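Local coordinates for filamentous hemagglutinin (Bordetella pertussis, PDB 1RWR), which acts as a secreted adhesin whose beta-helical TPS domain, the part described here, probably directs its export through the two-partner secretion pathway, at residues A[7-12]-A[19-24]; A[47-52]-A[64-69]; A[137-142]-A[201-206]; A[232-237]-A[255-260]. One frame throughout, in Å; residues are numbered along the deposited sequence.

Two elements are at work in these contacts: sheet formation and the fixing of irregular chain. Interaction 1 is an antiparallel hairpin and interaction 2 an asparagine-rich loop packed on a strand end; both are partly buried, touch each other and share a sheet, because strands 20-22 and 45-50 are neighbours. At the other side of the chain's centre, interaction 4, also partly buried, joins successive strands of a long parallel sheet, with two waters bridging the chains where the strands end. Interaction 3 is a surface contact beside it, held by one hydrogen bond from a glutamine amide and an isoleucine methyl; the two meet where Pro202 packs on Ser235. Centres of interactions 1 and 4 lie about 38 Å apart.

Interaction 1: residues A[7-12]-A[19-24]; sequences GQTQVL and PVVNIA
Gln10 and Asn22 pair through their main chains in the beta hairpin of strands 10-12 and 20-22, which stands near the N-terminal end of the TPS domain. Gln10 N donates to Asn22 O and Asn22 N to Gln10 O (2.8 Å), the second bond noticeably bent at 131°. Leu12 and Val20 form the next hydrogen-bonded pair, with Leu12 N 2.8 Å from Val20 O. Between them sits the non-hydrogen-bonded pair Val11 and Val21, whose CG2 methyls approach to 4.3 Å; Val11 CG1 runs alongside the ring of Pro19, 4.2 Å from its CB.

Thr9 divides its branches between two tasks. With chi1 at -53°, OG1 stays beside the backbone N and is hydrogen-bonded to Asn34 OD1, whereas CG2 points anti to that nitrogen and meets Val21 CG1 at 3.8 Å. Asn22 is engaged on two sides: its OD1 accepts from Asn49 ND2 on the adjoining strand, so the hairpin is tied laterally to strand 45-50, while Leu12 approaches its amide nitrogen. The leucine slants over the amide and puts its CD1 3.7 Å from Asn22 ND2.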
loop_
_atom_site.group_PDB
_atom_site.type_symbol
_atom_site.label_atom_id
_atom_site.label_comp_id
_atom_site.label_asym_id
_atom_site.label_seq_id
_atom_site.Cartn_x
_atom_site.Cartn_y
_atom_site.Cartn_z
ATOM N N GLY A 7 5.891 15.509 -17.279
ATOM C CA GLY A 7 5.767 14.812 -18.554
ATOM C C GLY A 7 4.388 14.939 -19.169
ATOM O O GLY A 7 3.800 16.009 -19.172
ATOM N N GLN A 8 3.848 13.832 -19.678
ATOM C CA GLN A 8 2.552 13.882 -20.385
ATOM C C GLN A 8 1.370 13.944 -19.407
ATOM O O GLN A 8 0.247 14.339 -19.784
ATOM C CB GLN A 8 2.406 12.699 -21.352
ATOM C CG GLN A 8 1.126 12.717 -22.155
ATOM C CD GLN A 8 0.842 11.475 -23.057
ATOM O OE1 GLN A 8 0.480 11.653 -24.254
ATOM N NE2 GLN A 8 0.900 10.260 -22.483
ATOM N N THR A 9 1.612 13.544 -18.149
ATOM C CA THR A 9 0.562 13.586 -17.130
ATOM C C THR A 9 0.013 15.012 -16.938
ATOM O O THR A 9 0.790 15.963 -16.809
ATOM C CB THR A 9 1.099 13.025 -15.796
ATOM O OG1 THR A 9 1.662 11.745 -16.016
ATOM C CG2 THR A 9 -0.037 12.796 -14.791
ATOM N N GLN A 10 -1.303 15.160 -16.956
ATOM C CA GLN A 10 -1.930 16.421 -16.610
ATOM C C GLN A 10 -2.880 16.258 -15.458
ATOM O O GLN A 10 -3.393 15.156 -15.210
ATOM C CB GLN A 10 -2.665 17.013 -17.822
ATOM C CG GLN A 10 -1.774 17.197 -19.066
ATOM C CD GLN A 10 -0.701 18.332 -18.976
ATOM O OE1 GLN A 10 -0.862 19.314 -18.255
ATOM N NE2 GLN A 10 0.370 18.196 -19.769
ATOM N N VAL A 11 -3.081 17.338 -14.706
ATOM C CA VAL A 11 -4.045 17.344 -13.608
ATOM C C VAL A 11 -5.023 18.493 -13.838
ATOM O O VAL A 11 -4.605 19.651 -13.963
ATOM C CB VAL A 11 -3.372 17.525 -12.210
ATOM C CG1 VAL A 11 -4.417 17.631 -11.135
ATOM C CG2 VAL A 11 -2.457 16.375 -11.898
ATOM N N LEU A 12 -6.311 18.159 -13.920
ATOM C CA LEU A 12 -7.363 19.134 -13.991
ATOM C C LEU A 12 -7.834 19.392 -12.573
ATOM O O LEU A 12 -8.389 18.521 -11.895
ATOM C CB LEU A 12 -8.498 18.629 -14.892
ATOM C CG LEU A 12 -8.058 18.232 -16.294
ATOM C CD1 LEU A 12 -9.272 17.648 -17.072
ATOM C CD2 LEU A 12 -7.495 19.452 -17.001
ATOM N N PRO A 19 -9.771 16.968 -8.018
ATOM C CA PRO A 19 -8.765 16.850 -9.085
ATOM C C PRO A 19 -8.895 15.581 -9.920
ATOM O O PRO A 19 -9.280 14.558 -9.377
ATOM C CB PRO A 19 -7.412 16.854 -8.345
ATOM C CG PRO A 19 -7.709 16.661 -6.963
ATOM C CD PRO A 19 -9.173 16.981 -6.682
ATOM N N VAL A 20 -8.630 15.712 -11.222
ATOM C CA VAL A 20 -8.693 14.629 -12.180
ATOM C C VAL A 20 -7.280 14.508 -12.742
ATOM O O VAL A 20 -6.740 15.481 -13.278
ATOM C CB VAL A 20 -9.673 14.905 -13.336
ATOM C CG1 VAL A 20 -9.543 13.843 -14.433
ATOM C CG2 VAL A 20 -11.093 15.020 -12.844
ATOM N N VAL A 21 -6.686 13.327 -12.604
ATOM C CA VAL A 21 -5.387 13.043 -13.165
ATOM C C VAL A 21 -5.598 12.408 -14.519
ATOM O O VAL A 21 -6.095 11.270 -14.602
ATOM C CB VAL A 21 -4.569 12.082 -12.270
ATOM C CG1 VAL A 21 -3.230 11.800 -12.904
ATOM C CG2 VAL A 21 -4.392 12.660 -10.874
ATOM N N ASN A 22 -5.267 13.158 -15.577
ATOM C CA ASN A 22 -5.155 12.592 -16.914
ATOM C C ASN A 22 -3.802 11.881 -17.026
ATOM O O ASN A 22 -2.801 12.455 -17.429
ATOM C CB ASN A 22 -5.352 13.662 -17.997
ATOM C CG ASN A 22 -6.800 13.998 -18.207
ATOM O OD1 ASN A 22 -7.675 13.205 -17.879
ATOM N ND2 ASN A 22 -7.078 15.209 -18.743
ATOM N N ILE A 23 -3.823 10.606 -16.633
ATOM C CA ILE A 23 -2.666 9.751 -16.621
ATOM C C ILE A 23 -2.058 9.636 -18.027
ATOM O O ILE A 23 -2.757 9.834 -19.027
ATOM C CB ILE A 23 -3.026 8.334 -16.087
ATOM C CG1 ILE A 23 -4.126 7.647 -16.919
ATOM C CG2 ILE A 23 -3.495 8.386 -14.627
ATOM C CD1 ILE A 23 -4.257 6.133 -16.588
ATOM N N ALA A 24 -0.774 9.305 -18.062
ATOM C CA ALA A 24 -0.039 9.045 -19.285
ATOM C C ALA A 24 -0.540 7.813 -19.996
ATOM O O ALA A 24 -1.012 6.845 -19.382
ATOM C CB ALA A 24 1.467 8.911 -18.976
#

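Interaction 2: residues A[47-52]-A[64-69]; sequences VFNNGL and TKNPNL
Asn49 lays its side-chain amide over Asn66, its CG 3.6 Å from Asn66 CB, where the end of strand 45-50 meets a loop of the TPS domain, each carrying an Asx turn. The two asparagine side chains run antiparallel past one another with their amide planes 43° apart, and each amide grips backbone of the opposite segment. Asn66 ND2 donates to Asn49 O at 2.9 Å, lying in that carbonyl's plane, and Asn49 ND2 donates to Thr64 O, also at 2.9 Å.

Each amide oxygen is turned back on its own chain. Asn49 OD1 accepts from Gly51 N, and Asn66 OD1 accepts from Asn68 N. Both side chains have CG anti to the backbone N (chi1 -170° in Asn49, 180° in Asn66), which sets the amide beside its own carbonyl carbon, within reach of the nitrogen two residues on. The Asn66 to Leu69 stretch is also a type I turn, closed by Leu69 N to Asn66 O. A third cross-bond, Asn66 N to Gly51 O at 3.1 Å, completes the junction, while Asn66 ND2 also bonds Ile23 O.

Toward solvent, Lys65 curls its aliphatic chain over Leu52 O and carries NZ into a salt bridge with Asp54. Leu69 crosses Leu52 at about a right angle, its CB 3.7 Å from Leu52 CD2.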
loop_
_atom_site.group_PDB
_atom_site.type_symbol
_atom_site.label_atom_id
_atom_site.label_comp_id
_atom_site.label_asym_id
_atom_site.label_seq_id
_atom_site.Cartn_x
_atom_site.Cartn_y
_atom_site.Cartn_z
ATOM N N VAL A 47 -9.540 11.630 -8.761
ATOM C CA VAL A 47 -9.995 10.730 -9.803
ATOM C C VAL A 47 -8.845 10.487 -10.787
ATOM O O VAL A 47 -8.341 11.445 -11.390
ATOM C CB VAL A 47 -11.211 11.323 -10.534
ATOM C CG1 VAL A 47 -11.659 10.415 -11.713
ATOM C CG2 VAL A 47 -12.317 11.532 -9.557
ATOM N N PHE A 48 -8.498 9.221 -11.002
ATOM C CA PHE A 48 -7.570 8.840 -12.042
ATOM C C PHE A 48 -8.359 8.567 -13.312
ATOM O O PHE A 48 -9.249 7.732 -13.323
ATOM C CB PHE A 48 -6.785 7.580 -11.668
ATOM C CG PHE A 48 -5.832 7.785 -10.553
ATOM C CD1 PHE A 48 -4.576 8.291 -10.788
ATOM C CD2 PHE A 48 -6.227 7.493 -9.249
ATOM C CE1 PHE A 48 -3.680 8.474 -9.709
ATOM C CE2 PHE A 48 -5.375 7.688 -8.212
ATOM C CZ PHE A 48 -4.100 8.174 -8.432
ATOM N N ASN A 49 -8.038 9.275 -14.383
ATOM C CA ASN A 49 -8.862 9.193 -15.597
ATOM C C ASN A 49 -8.363 8.102 -16.514
ATOM O O ASN A 49 -7.468 8.314 -17.301
ATOM C CB ASN A 49 -8.938 10.551 -16.324
ATOM C CG ASN A 49 -9.974 10.566 -17.453
ATOM O OD1 ASN A 49 -10.526 9.520 -17.833
ATOM N ND2 ASN A 49 -10.222 11.753 -18.012
ATOM N N ASN A 50 -8.974 6.925 -16.406
ATOM C CA ASN A 50 -8.658 5.798 -17.288
ATOM C C ASN A 50 -9.796 5.562 -18.291
ATOM O O ASN A 50 -10.129 4.398 -18.629
ATOM C CB ASN A 50 -8.433 4.551 -16.448
ATOM C CG ASN A 50 -7.561 3.497 -17.117
ATOM O OD1 ASN A 50 -6.749 3.769 -18.010
ATOM N ND2 ASN A 50 -7.674 2.267 -16.604
ATOM N N GLY A 51 -10.389 6.671 -18.737
ATOM C CA GLY A 51 -11.574 6.653 -19.572
ATOM C C GLY A 51 -11.273 6.989 -21.021
ATOM O O GLY A 51 -10.538 7.903 -21.302
ATOM N N LEU A 52 -11.817 6.191 -21.932
ATOM C CA LEU A 52 -11.809 6.501 -23.369
ATOM C C LEU A 52 -13.057 7.238 -23.828
ATOM O O LEU A 52 -13.108 7.718 -24.973
ATOM C CB LEU A 52 -11.656 5.200 -24.163
ATOM C CG LEU A 52 -10.382 4.400 -23.947
ATOM C CD1 LEU A 52 -10.398 3.135 -24.805
ATOM C CD2 LEU A 52 -9.111 5.181 -24.227
ATOM N N THR A 64 -14.421 14.455 -19.052
ATOM C CA THR A 64 -14.264 13.980 -20.414
ATOM C C THR A 64 -13.214 12.894 -20.475
ATOM O O THR A 64 -12.435 12.710 -19.549
ATOM C CB THR A 64 -13.890 15.140 -21.375
ATOM O OG1 THR A 64 -12.706 15.785 -20.942
ATOM C CG2 THR A 64 -14.915 16.257 -21.307
ATOM N N LYS A 65 -13.200 12.162 -21.571
ATOM C CA LYS A 65 -12.181 11.153 -21.770
ATOM C C LYS A 65 -10.787 11.756 -21.615
ATOM O O LYS A 65 -10.578 12.954 -21.820
ATOM C CB LYS A 65 -12.330 10.522 -23.137
ATOM C CG LYS A 65 -12.016 11.445 -24.273
ATOM C CD LYS A 65 -12.336 10.770 -25.601
ATOM C CE LYS A 65 -13.822 10.852 -25.939
ATOM N NZ LYS A 65 -14.419 12.211 -25.942
ATOM N N ASN A 66 -9.837 10.902 -21.257
ATOM C CA ASN A 66 -8.448 11.298 -21.091
ATOM C C ASN A 66 -7.770 11.418 -22.454
ATOM O O ASN A 66 -7.570 10.409 -23.139
ATOM C CB ASN A 66 -7.747 10.250 -20.246
ATOM C CG ASN A 66 -6.309 10.547 -20.011
ATOM O OD1 ASN A 66 -5.725 11.387 -20.673
ATOM N ND2 ASN A 66 -5.714 9.838 -19.056
ATOM N N PRO A 67 -7.391 12.627 -22.842
ATOM C CA PRO A 67 -6.858 12.833 -24.192
ATOM C C PRO A 67 -5.517 12.158 -24.451
ATOM O O PRO A 67 -5.153 12.014 -25.621
ATOM C CB PRO A 67 -6.739 14.348 -24.276
ATOM C CG PRO A 67 -6.551 14.738 -22.899
ATOM C CD PRO A 67 -7.447 13.891 -22.086
ATOM N N ASN A 68 -4.804 11.738 -23.397
ATOM C CA ASN A 68 -3.546 11.060 -23.533
ATOM C C ASN A 68 -3.679 9.613 -24.002
ATOM O O ASN A 68 -2.721 9.061 -24.540
ATOM C CB ASN A 68 -2.771 11.035 -22.201
ATOM C CG ASN A 68 -2.316 12.424 -21.737
ATOM O OD1 ASN A 68 -2.099 13.349 -22.548
ATOM N ND2 ASN A 68 -2.113 12.558 -20.430
ATOM N N LEU A 69 -4.827 8.987 -23.737
ATOM C CA LEU A 69 -4.970 7.555 -23.903
ATOM C C LEU A 69 -5.234 7.112 -25.342
ATOM O O LEU A 69 -6.114 7.657 -26.003
ATOM C CB LEU A 69 -6.102 6.994 -23.041
ATOM C CG LEU A 69 -5.967 7.176 -21.528
ATOM C CD1 LEU A 69 -7.170 6.587 -20.785
ATOM C CD2 LEU A 69 -4.585 6.643 -21.008
#

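Interaction 3: residues A[137-142]-A[201-206]; sequences GLDVQQ and TPIAAG
Ile203 leads the second segment into contact, reaching across with its delta methyl toward the end of strand 135-140. Its CD1 lies 3.8 Å from Val140 O, 3.9 Å from Asp139 OD1 and 4.1 Å from Gln141 CG, so one methyl rests against three successive residues. A chi1 of 64° tucks CG1 between the backbone N and the carbonyl carbon, and the extended remainder of the chain brings CD1 forward. The carboxylate it touches has its main partner in Arg192, with which Asp139 forms a salt bridge.

Ala204 follows, turning its methyl away and offering its carbonyl instead. Gln141 NE2 donates to Ala204 O at 3.0 Å, meeting a lone pair in the carbonyl plane, although the bond is bent, with 140° at the hydrogen, and the oxygen stands 25° out of the glutamine amide plane. Ala205 then brings its CB within 4.2 Å of Gln141 CB.

Strands 135-140 and 199-202 flank strand 191-194 in a four-stranded antiparallel sheet. Beyond the start of that middle strand the two flanking chains converge, their CA atoms falling from 7.9 Å apart at Asp139 and Ile203 to 5.3 Å at Gln141 and Ala205. With one bent bond and a few methyl contacts at the surface, the chemistry implies a modest attachment of the departing chain, much less than a continuous ladder of backbone bonds.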
loop_
_atom_site.group_PDB
_atom_site.type_symbol
_atom_site.label_atom_id
_atom_site.label_comp_id
_atom_site.label_asym_id
_atom_site.label_seq_id
_atom_site.Cartn_x
_atom_site.Cartn_y
_atom_site.Cartn_z
ATOM N N GLY A 137 9.271 -3.320 -10.661
ATOM C CA GLY A 137 10.021 -3.625 -9.447
ATOM C C GLY A 137 10.099 -2.380 -8.601
ATOM O O GLY A 137 10.150 -1.260 -9.118
ATOM N N LEU A 138 10.050 -2.562 -7.292
ATOM C CA LEU A 138 10.083 -1.450 -6.359
ATOM C C LEU A 138 11.297 -1.629 -5.491
ATOM O O LEU A 138 11.350 -2.577 -4.712
ATOM C CB LEU A 138 8.821 -1.479 -5.483
ATOM C CG LEU A 138 7.519 -1.313 -6.272
ATOM C CD1 LEU A 138 6.314 -1.592 -5.416
ATOM C CD2 LEU A 138 7.430 0.074 -6.929
ATOM N N ASP A 139 12.264 -0.733 -5.585
ATOM C CA ASP A 139 13.494 -0.877 -4.812
ATOM C C ASP A 139 13.406 0.026 -3.604
ATOM O O ASP A 139 13.587 1.235 -3.686
ATOM C CB ASP A 139 14.709 -0.519 -5.642
ATOM C CG ASP A 139 15.010 -1.568 -6.643
ATOM O OD1 ASP A 139 14.843 -2.761 -6.304
ATOM O OD2 ASP A 139 15.386 -1.259 -7.788
ATOM N N VAL A 140 13.127 -0.612 -2.493
ATOM C CA VAL A 140 13.008 0.086 -1.224
ATOM C C VAL A 140 14.358 0.201 -0.542
ATOM O O VAL A 140 14.935 -0.804 -0.121
ATOM C CB VAL A 140 12.025 -0.657 -0.270
ATOM C CG1 VAL A 140 11.906 0.139 0.997
ATOM C CG2 VAL A 140 10.672 -0.832 -0.943
ATOM N N GLN A 141 14.836 1.426 -0.398
ATOM C CA GLN A 141 16.050 1.700 0.357
ATOM C C GLN A 141 15.844 2.714 1.467
ATOM O O GLN A 141 16.697 2.837 2.332
ATOM C CB GLN A 141 17.152 2.164 -0.573
ATOM C CG GLN A 141 17.530 1.040 -1.540
ATOM C CD GLN A 141 18.558 1.472 -2.493
ATOM O OE1 GLN A 141 18.269 2.238 -3.408
ATOM N NE2 GLN A 141 19.780 1.042 -2.269
ATOM N N GLN A 142 14.739 3.441 1.441
ATOM C CA GLN A 142 14.455 4.442 2.457
ATOM C C GLN A 142 12.977 4.705 2.537
ATOM O O GLN A 142 12.242 4.251 1.686
ATOM C CB GLN A 142 15.167 5.750 2.150
ATOM C CG GLN A 142 14.729 6.416 0.847
ATOM C CD GLN A 142 15.544 7.646 0.538
ATOM O OE1 GLN A 142 16.393 7.632 -0.340
ATOM N NE2 GLN A 142 15.329 8.688 1.291
ATOM N N THR A 201 12.703 -9.555 -2.137
ATOM C CA THR A 201 14.041 -10.084 -1.995
ATOM C C THR A 201 14.905 -9.003 -1.402
ATOM O O THR A 201 14.884 -7.884 -1.910
ATOM C CB THR A 201 14.599 -10.552 -3.349
ATOM O OG1 THR A 201 14.681 -9.468 -4.267
ATOM C CG2 THR A 201 13.670 -11.481 -4.040
ATOM N N PRO A 202 15.636 -9.297 -0.327
ATOM C CA PRO A 202 16.481 -8.286 0.292
ATOM C C PRO A 202 17.514 -7.705 -0.664
ATOM O O PRO A 202 18.050 -8.397 -1.544
ATOM C CB PRO A 202 17.110 -9.029 1.481
ATOM C CG PRO A 202 16.146 -10.123 1.774
ATOM C CD PRO A 202 15.676 -10.567 0.440
ATOM N N ILE A 203 17.711 -6.393 -0.558
ATOM C CA ILE A 203 18.722 -5.695 -1.352
ATOM C C ILE A 203 19.621 -4.861 -0.417
ATOM O O ILE A 203 19.295 -4.597 0.751
ATOM C CB ILE A 203 18.079 -4.811 -2.455
ATOM C CG1 ILE A 203 17.225 -3.676 -1.868
ATOM C CG2 ILE A 203 17.299 -5.659 -3.463
ATOM C CD1 ILE A 203 16.699 -2.720 -2.902
ATOM N N ALA A 204 20.775 -4.476 -0.925
ATOM C CA ALA A 204 21.675 -3.579 -0.208
ATOM C C ALA A 204 21.163 -2.131 -0.187
ATOM O O ALA A 204 20.629 -1.607 -1.146
ATOM C CB ALA A 204 23.067 -3.639 -0.865
ATOM N N ALA A 205 21.386 -1.459 0.912
ATOM C CA ALA A 205 21.054 -0.052 0.993
ATOM C C ALA A 205 22.223 0.691 1.554
ATOM O O ALA A 205 23.089 0.109 2.217
ATOM C CB ALA A 205 19.856 0.142 1.879
ATOM N N GLY A 206 22.169 1.997 1.377
ATOM C CA GLY A 206 23.233 2.890 1.786
ATOM C C GLY A 206 23.281 3.154 3.253
ATOM O O GLY A 206 24.300 3.570 3.781
#

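Interaction 4: residues A[232-237]-A[255-260]; sequences LVSSDS and VSSQGE
Gln258 folds over the end of strand 229-234, and its side chain can be traced atom by atom. CB rests 3.6 Å from Ser235 O and almost as near to Asp236 O. CG presses closer to the first of these, 3.2 Å from Ser235 O. There the chain bends: CG stands beside the backbone N, and chi2 of -53° swings the amide back instead of letting it extend. OE1 accepts a hydrogen bond from water 2, which also donates to Ser234 O (2.8 Å) and accepts from Ser256 OG. One water thereby links the glutamine tip to a hydroxyl of its own segment and a carbonyl of the other.

The backbone nitrogen of Gln258 is shared as well. It donates to Ser234 O at 3.1 Å in a bond bent to 137°, and also to water 1, which lies 2.7 Å from Ser234 OG. Farther back the ladder is regular: Ser256 N to Leu232 O at 2.8 Å, then Ser234 N to Ser256 O at 2.9 Å. Leu232 and Val255 lie side by side on one face, pointing the same way, with Leu232 CD1 4.1 Å from Val255 CG2. At the turn that follows, Ser257 OG accepts a hydrogen bond from Gly259 N in an ST turn, while the Asp236 carboxylate turns to a salt bridge with Arg165.

Strands paired in register and only 5° from parallel, with turns leaving their ends together, are typical of successive coils of a parallel beta-helix.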
loop_
_atom_site.group_PDB
_atom_site.type_symbol
_atom_site.label_atom_id
_atom_site.label_comp_id
_atom_site.label_asym_id
_atom_site.label_seq_id
_atom_site.Cartn_x
_atom_site.Cartn_y
_atom_site.Cartn_z
ATOM N N LEU A 232 2.837 -9.920 7.399
ATOM C CA LEU A 232 3.792 -8.920 7.860
ATOM C C LEU A 232 5.196 -9.457 7.706
ATOM O O LEU A 232 5.511 -10.543 8.216
ATOM C CB LEU A 232 3.518 -8.498 9.309
ATOM C CG LEU A 232 2.059 -8.162 9.722
ATOM C CD1 LEU A 232 2.022 -7.936 11.242
ATOM C CD2 LEU A 232 1.525 -6.974 9.012
ATOM N N VAL A 233 6.028 -8.710 6.992
ATOM C CA VAL A 233 7.364 -9.123 6.668
ATOM C C VAL A 233 8.334 -7.982 6.977
ATOM O O VAL A 233 8.097 -6.850 6.580
ATOM C CB VAL A 233 7.497 -9.517 5.183
ATOM C CG1 VAL A 233 8.984 -9.757 4.827
ATOM C CG2 VAL A 233 6.632 -10.739 4.858
ATOM N N SER A 234 9.425 -8.307 7.673
ATOM C CA SER A 234 10.509 -7.391 7.952
ATOM C C SER A 234 11.786 -8.126 7.581
ATOM O O SER A 234 12.050 -9.221 8.088
ATOM C CB SER A 234 10.521 -7.042 9.438
ATOM O OG SER A 234 11.621 -6.235 9.758
ATOM N N SER A 235 12.552 -7.568 6.665
ATOM C CA SER A 235 13.708 -8.283 6.149
ATOM C C SER A 235 15.071 -7.795 6.684
ATOM O O SER A 235 16.061 -8.534 6.565
ATOM C CB SER A 235 13.625 -8.297 4.605
ATOM O OG SER A 235 13.682 -6.993 4.194
ATOM N N ASP A 236 15.144 -6.614 7.297
ATOM C CA ASP A 236 16.446 -6.100 7.795
ATOM C C ASP A 236 16.883 -6.844 9.061
ATOM O O ASP A 236 16.129 -6.929 10.032
ATOM C CB ASP A 236 16.416 -4.611 8.101
ATOM C CG ASP A 236 16.237 -3.739 6.859
ATOM O OD1 ASP A 236 16.352 -4.271 5.709
ATOM O OD2 ASP A 236 16.010 -2.526 6.964
ATOM N N SER A 237 18.118 -7.347 9.070
ATOM C CA SER A 237 18.604 -8.135 10.204
ATOM C C SER A 237 18.573 -7.301 11.493
ATOM O O SER A 237 19.001 -6.142 11.541
ATOM C CB SER A 237 20.016 -8.646 9.940
ATOM O OG SER A 237 20.520 -9.358 11.064
ATOM N N VAL A 255 3.632 -13.900 9.863
ATOM C CA VAL A 255 4.636 -12.876 10.186
ATOM C C VAL A 255 6.032 -13.467 10.047
ATOM O O VAL A 255 6.331 -14.529 10.644
ATOM C CB VAL A 255 4.428 -12.321 11.622
ATOM C CG1 VAL A 255 5.371 -11.180 11.871
ATOM C CG2 VAL A 255 3.028 -11.909 11.864
ATOM N N SER A 256 6.887 -12.780 9.310
ATOM C CA SER A 256 8.283 -13.168 9.087
ATOM C C SER A 256 9.161 -11.979 9.472
ATOM O O SER A 256 8.941 -10.850 9.021
ATOM C CB SER A 256 8.467 -13.586 7.623
ATOM O OG SER A 256 9.845 -13.785 7.274
ATOM N N SER A 257 10.146 -12.218 10.332
ATOM C CA SER A 257 11.033 -11.173 10.780
ATOM C C SER A 257 12.466 -11.650 10.829
ATOM O O SER A 257 12.717 -12.789 11.208
ATOM C CB SER A 257 10.590 -10.682 12.159
ATOM O OG SER A 257 11.453 -9.657 12.661
ATOM N N GLN A 258 13.396 -10.780 10.467
ATOM C CA GLN A 258 14.835 -11.061 10.659
ATOM C C GLN A 258 15.323 -10.527 12.003
ATOM O O GLN A 258 16.533 -10.424 12.237
ATOM C CB GLN A 258 15.653 -10.553 9.473
ATOM C CG GLN A 258 15.245 -11.200 8.151
ATOM C CD GLN A 258 15.253 -12.719 8.228
ATOM O OE1 GLN A 258 14.279 -13.392 7.824
ATOM N NE2 GLN A 258 16.344 -13.270 8.766
ATOM N N GLY A 259 14.368 -10.188 12.871
ATOM C CA GLY A 259 14.612 -9.903 14.274
ATOM C C GLY A 259 13.454 -10.388 15.103
ATOM O O GLY A 259 12.932 -11.466 14.829
ATOM N N GLU A 260 13.057 -9.580 16.078
ATOM C CA GLU A 260 11.972 -9.861 17.022
ATOM C C GLU A 260 10.605 -9.847 16.338
ATOM O O GLU A 260 10.392 -9.167 15.318
ATOM C CB GLU A 260 12.014 -8.817 18.147
ATOM C CG GLU A 260 10.896 -8.834 19.151
ATOM C CD GLU A 260 11.006 -7.733 20.197
ATOM O OE1 GLU A 260 12.045 -7.015 20.224
ATOM O OE2 GLU A 260 10.060 -7.590 20.981
HETATM O O HOH W 1 13.636 -7.820 10.581
HETATM O O HOH W 2 11.732 -11.751 7.020
#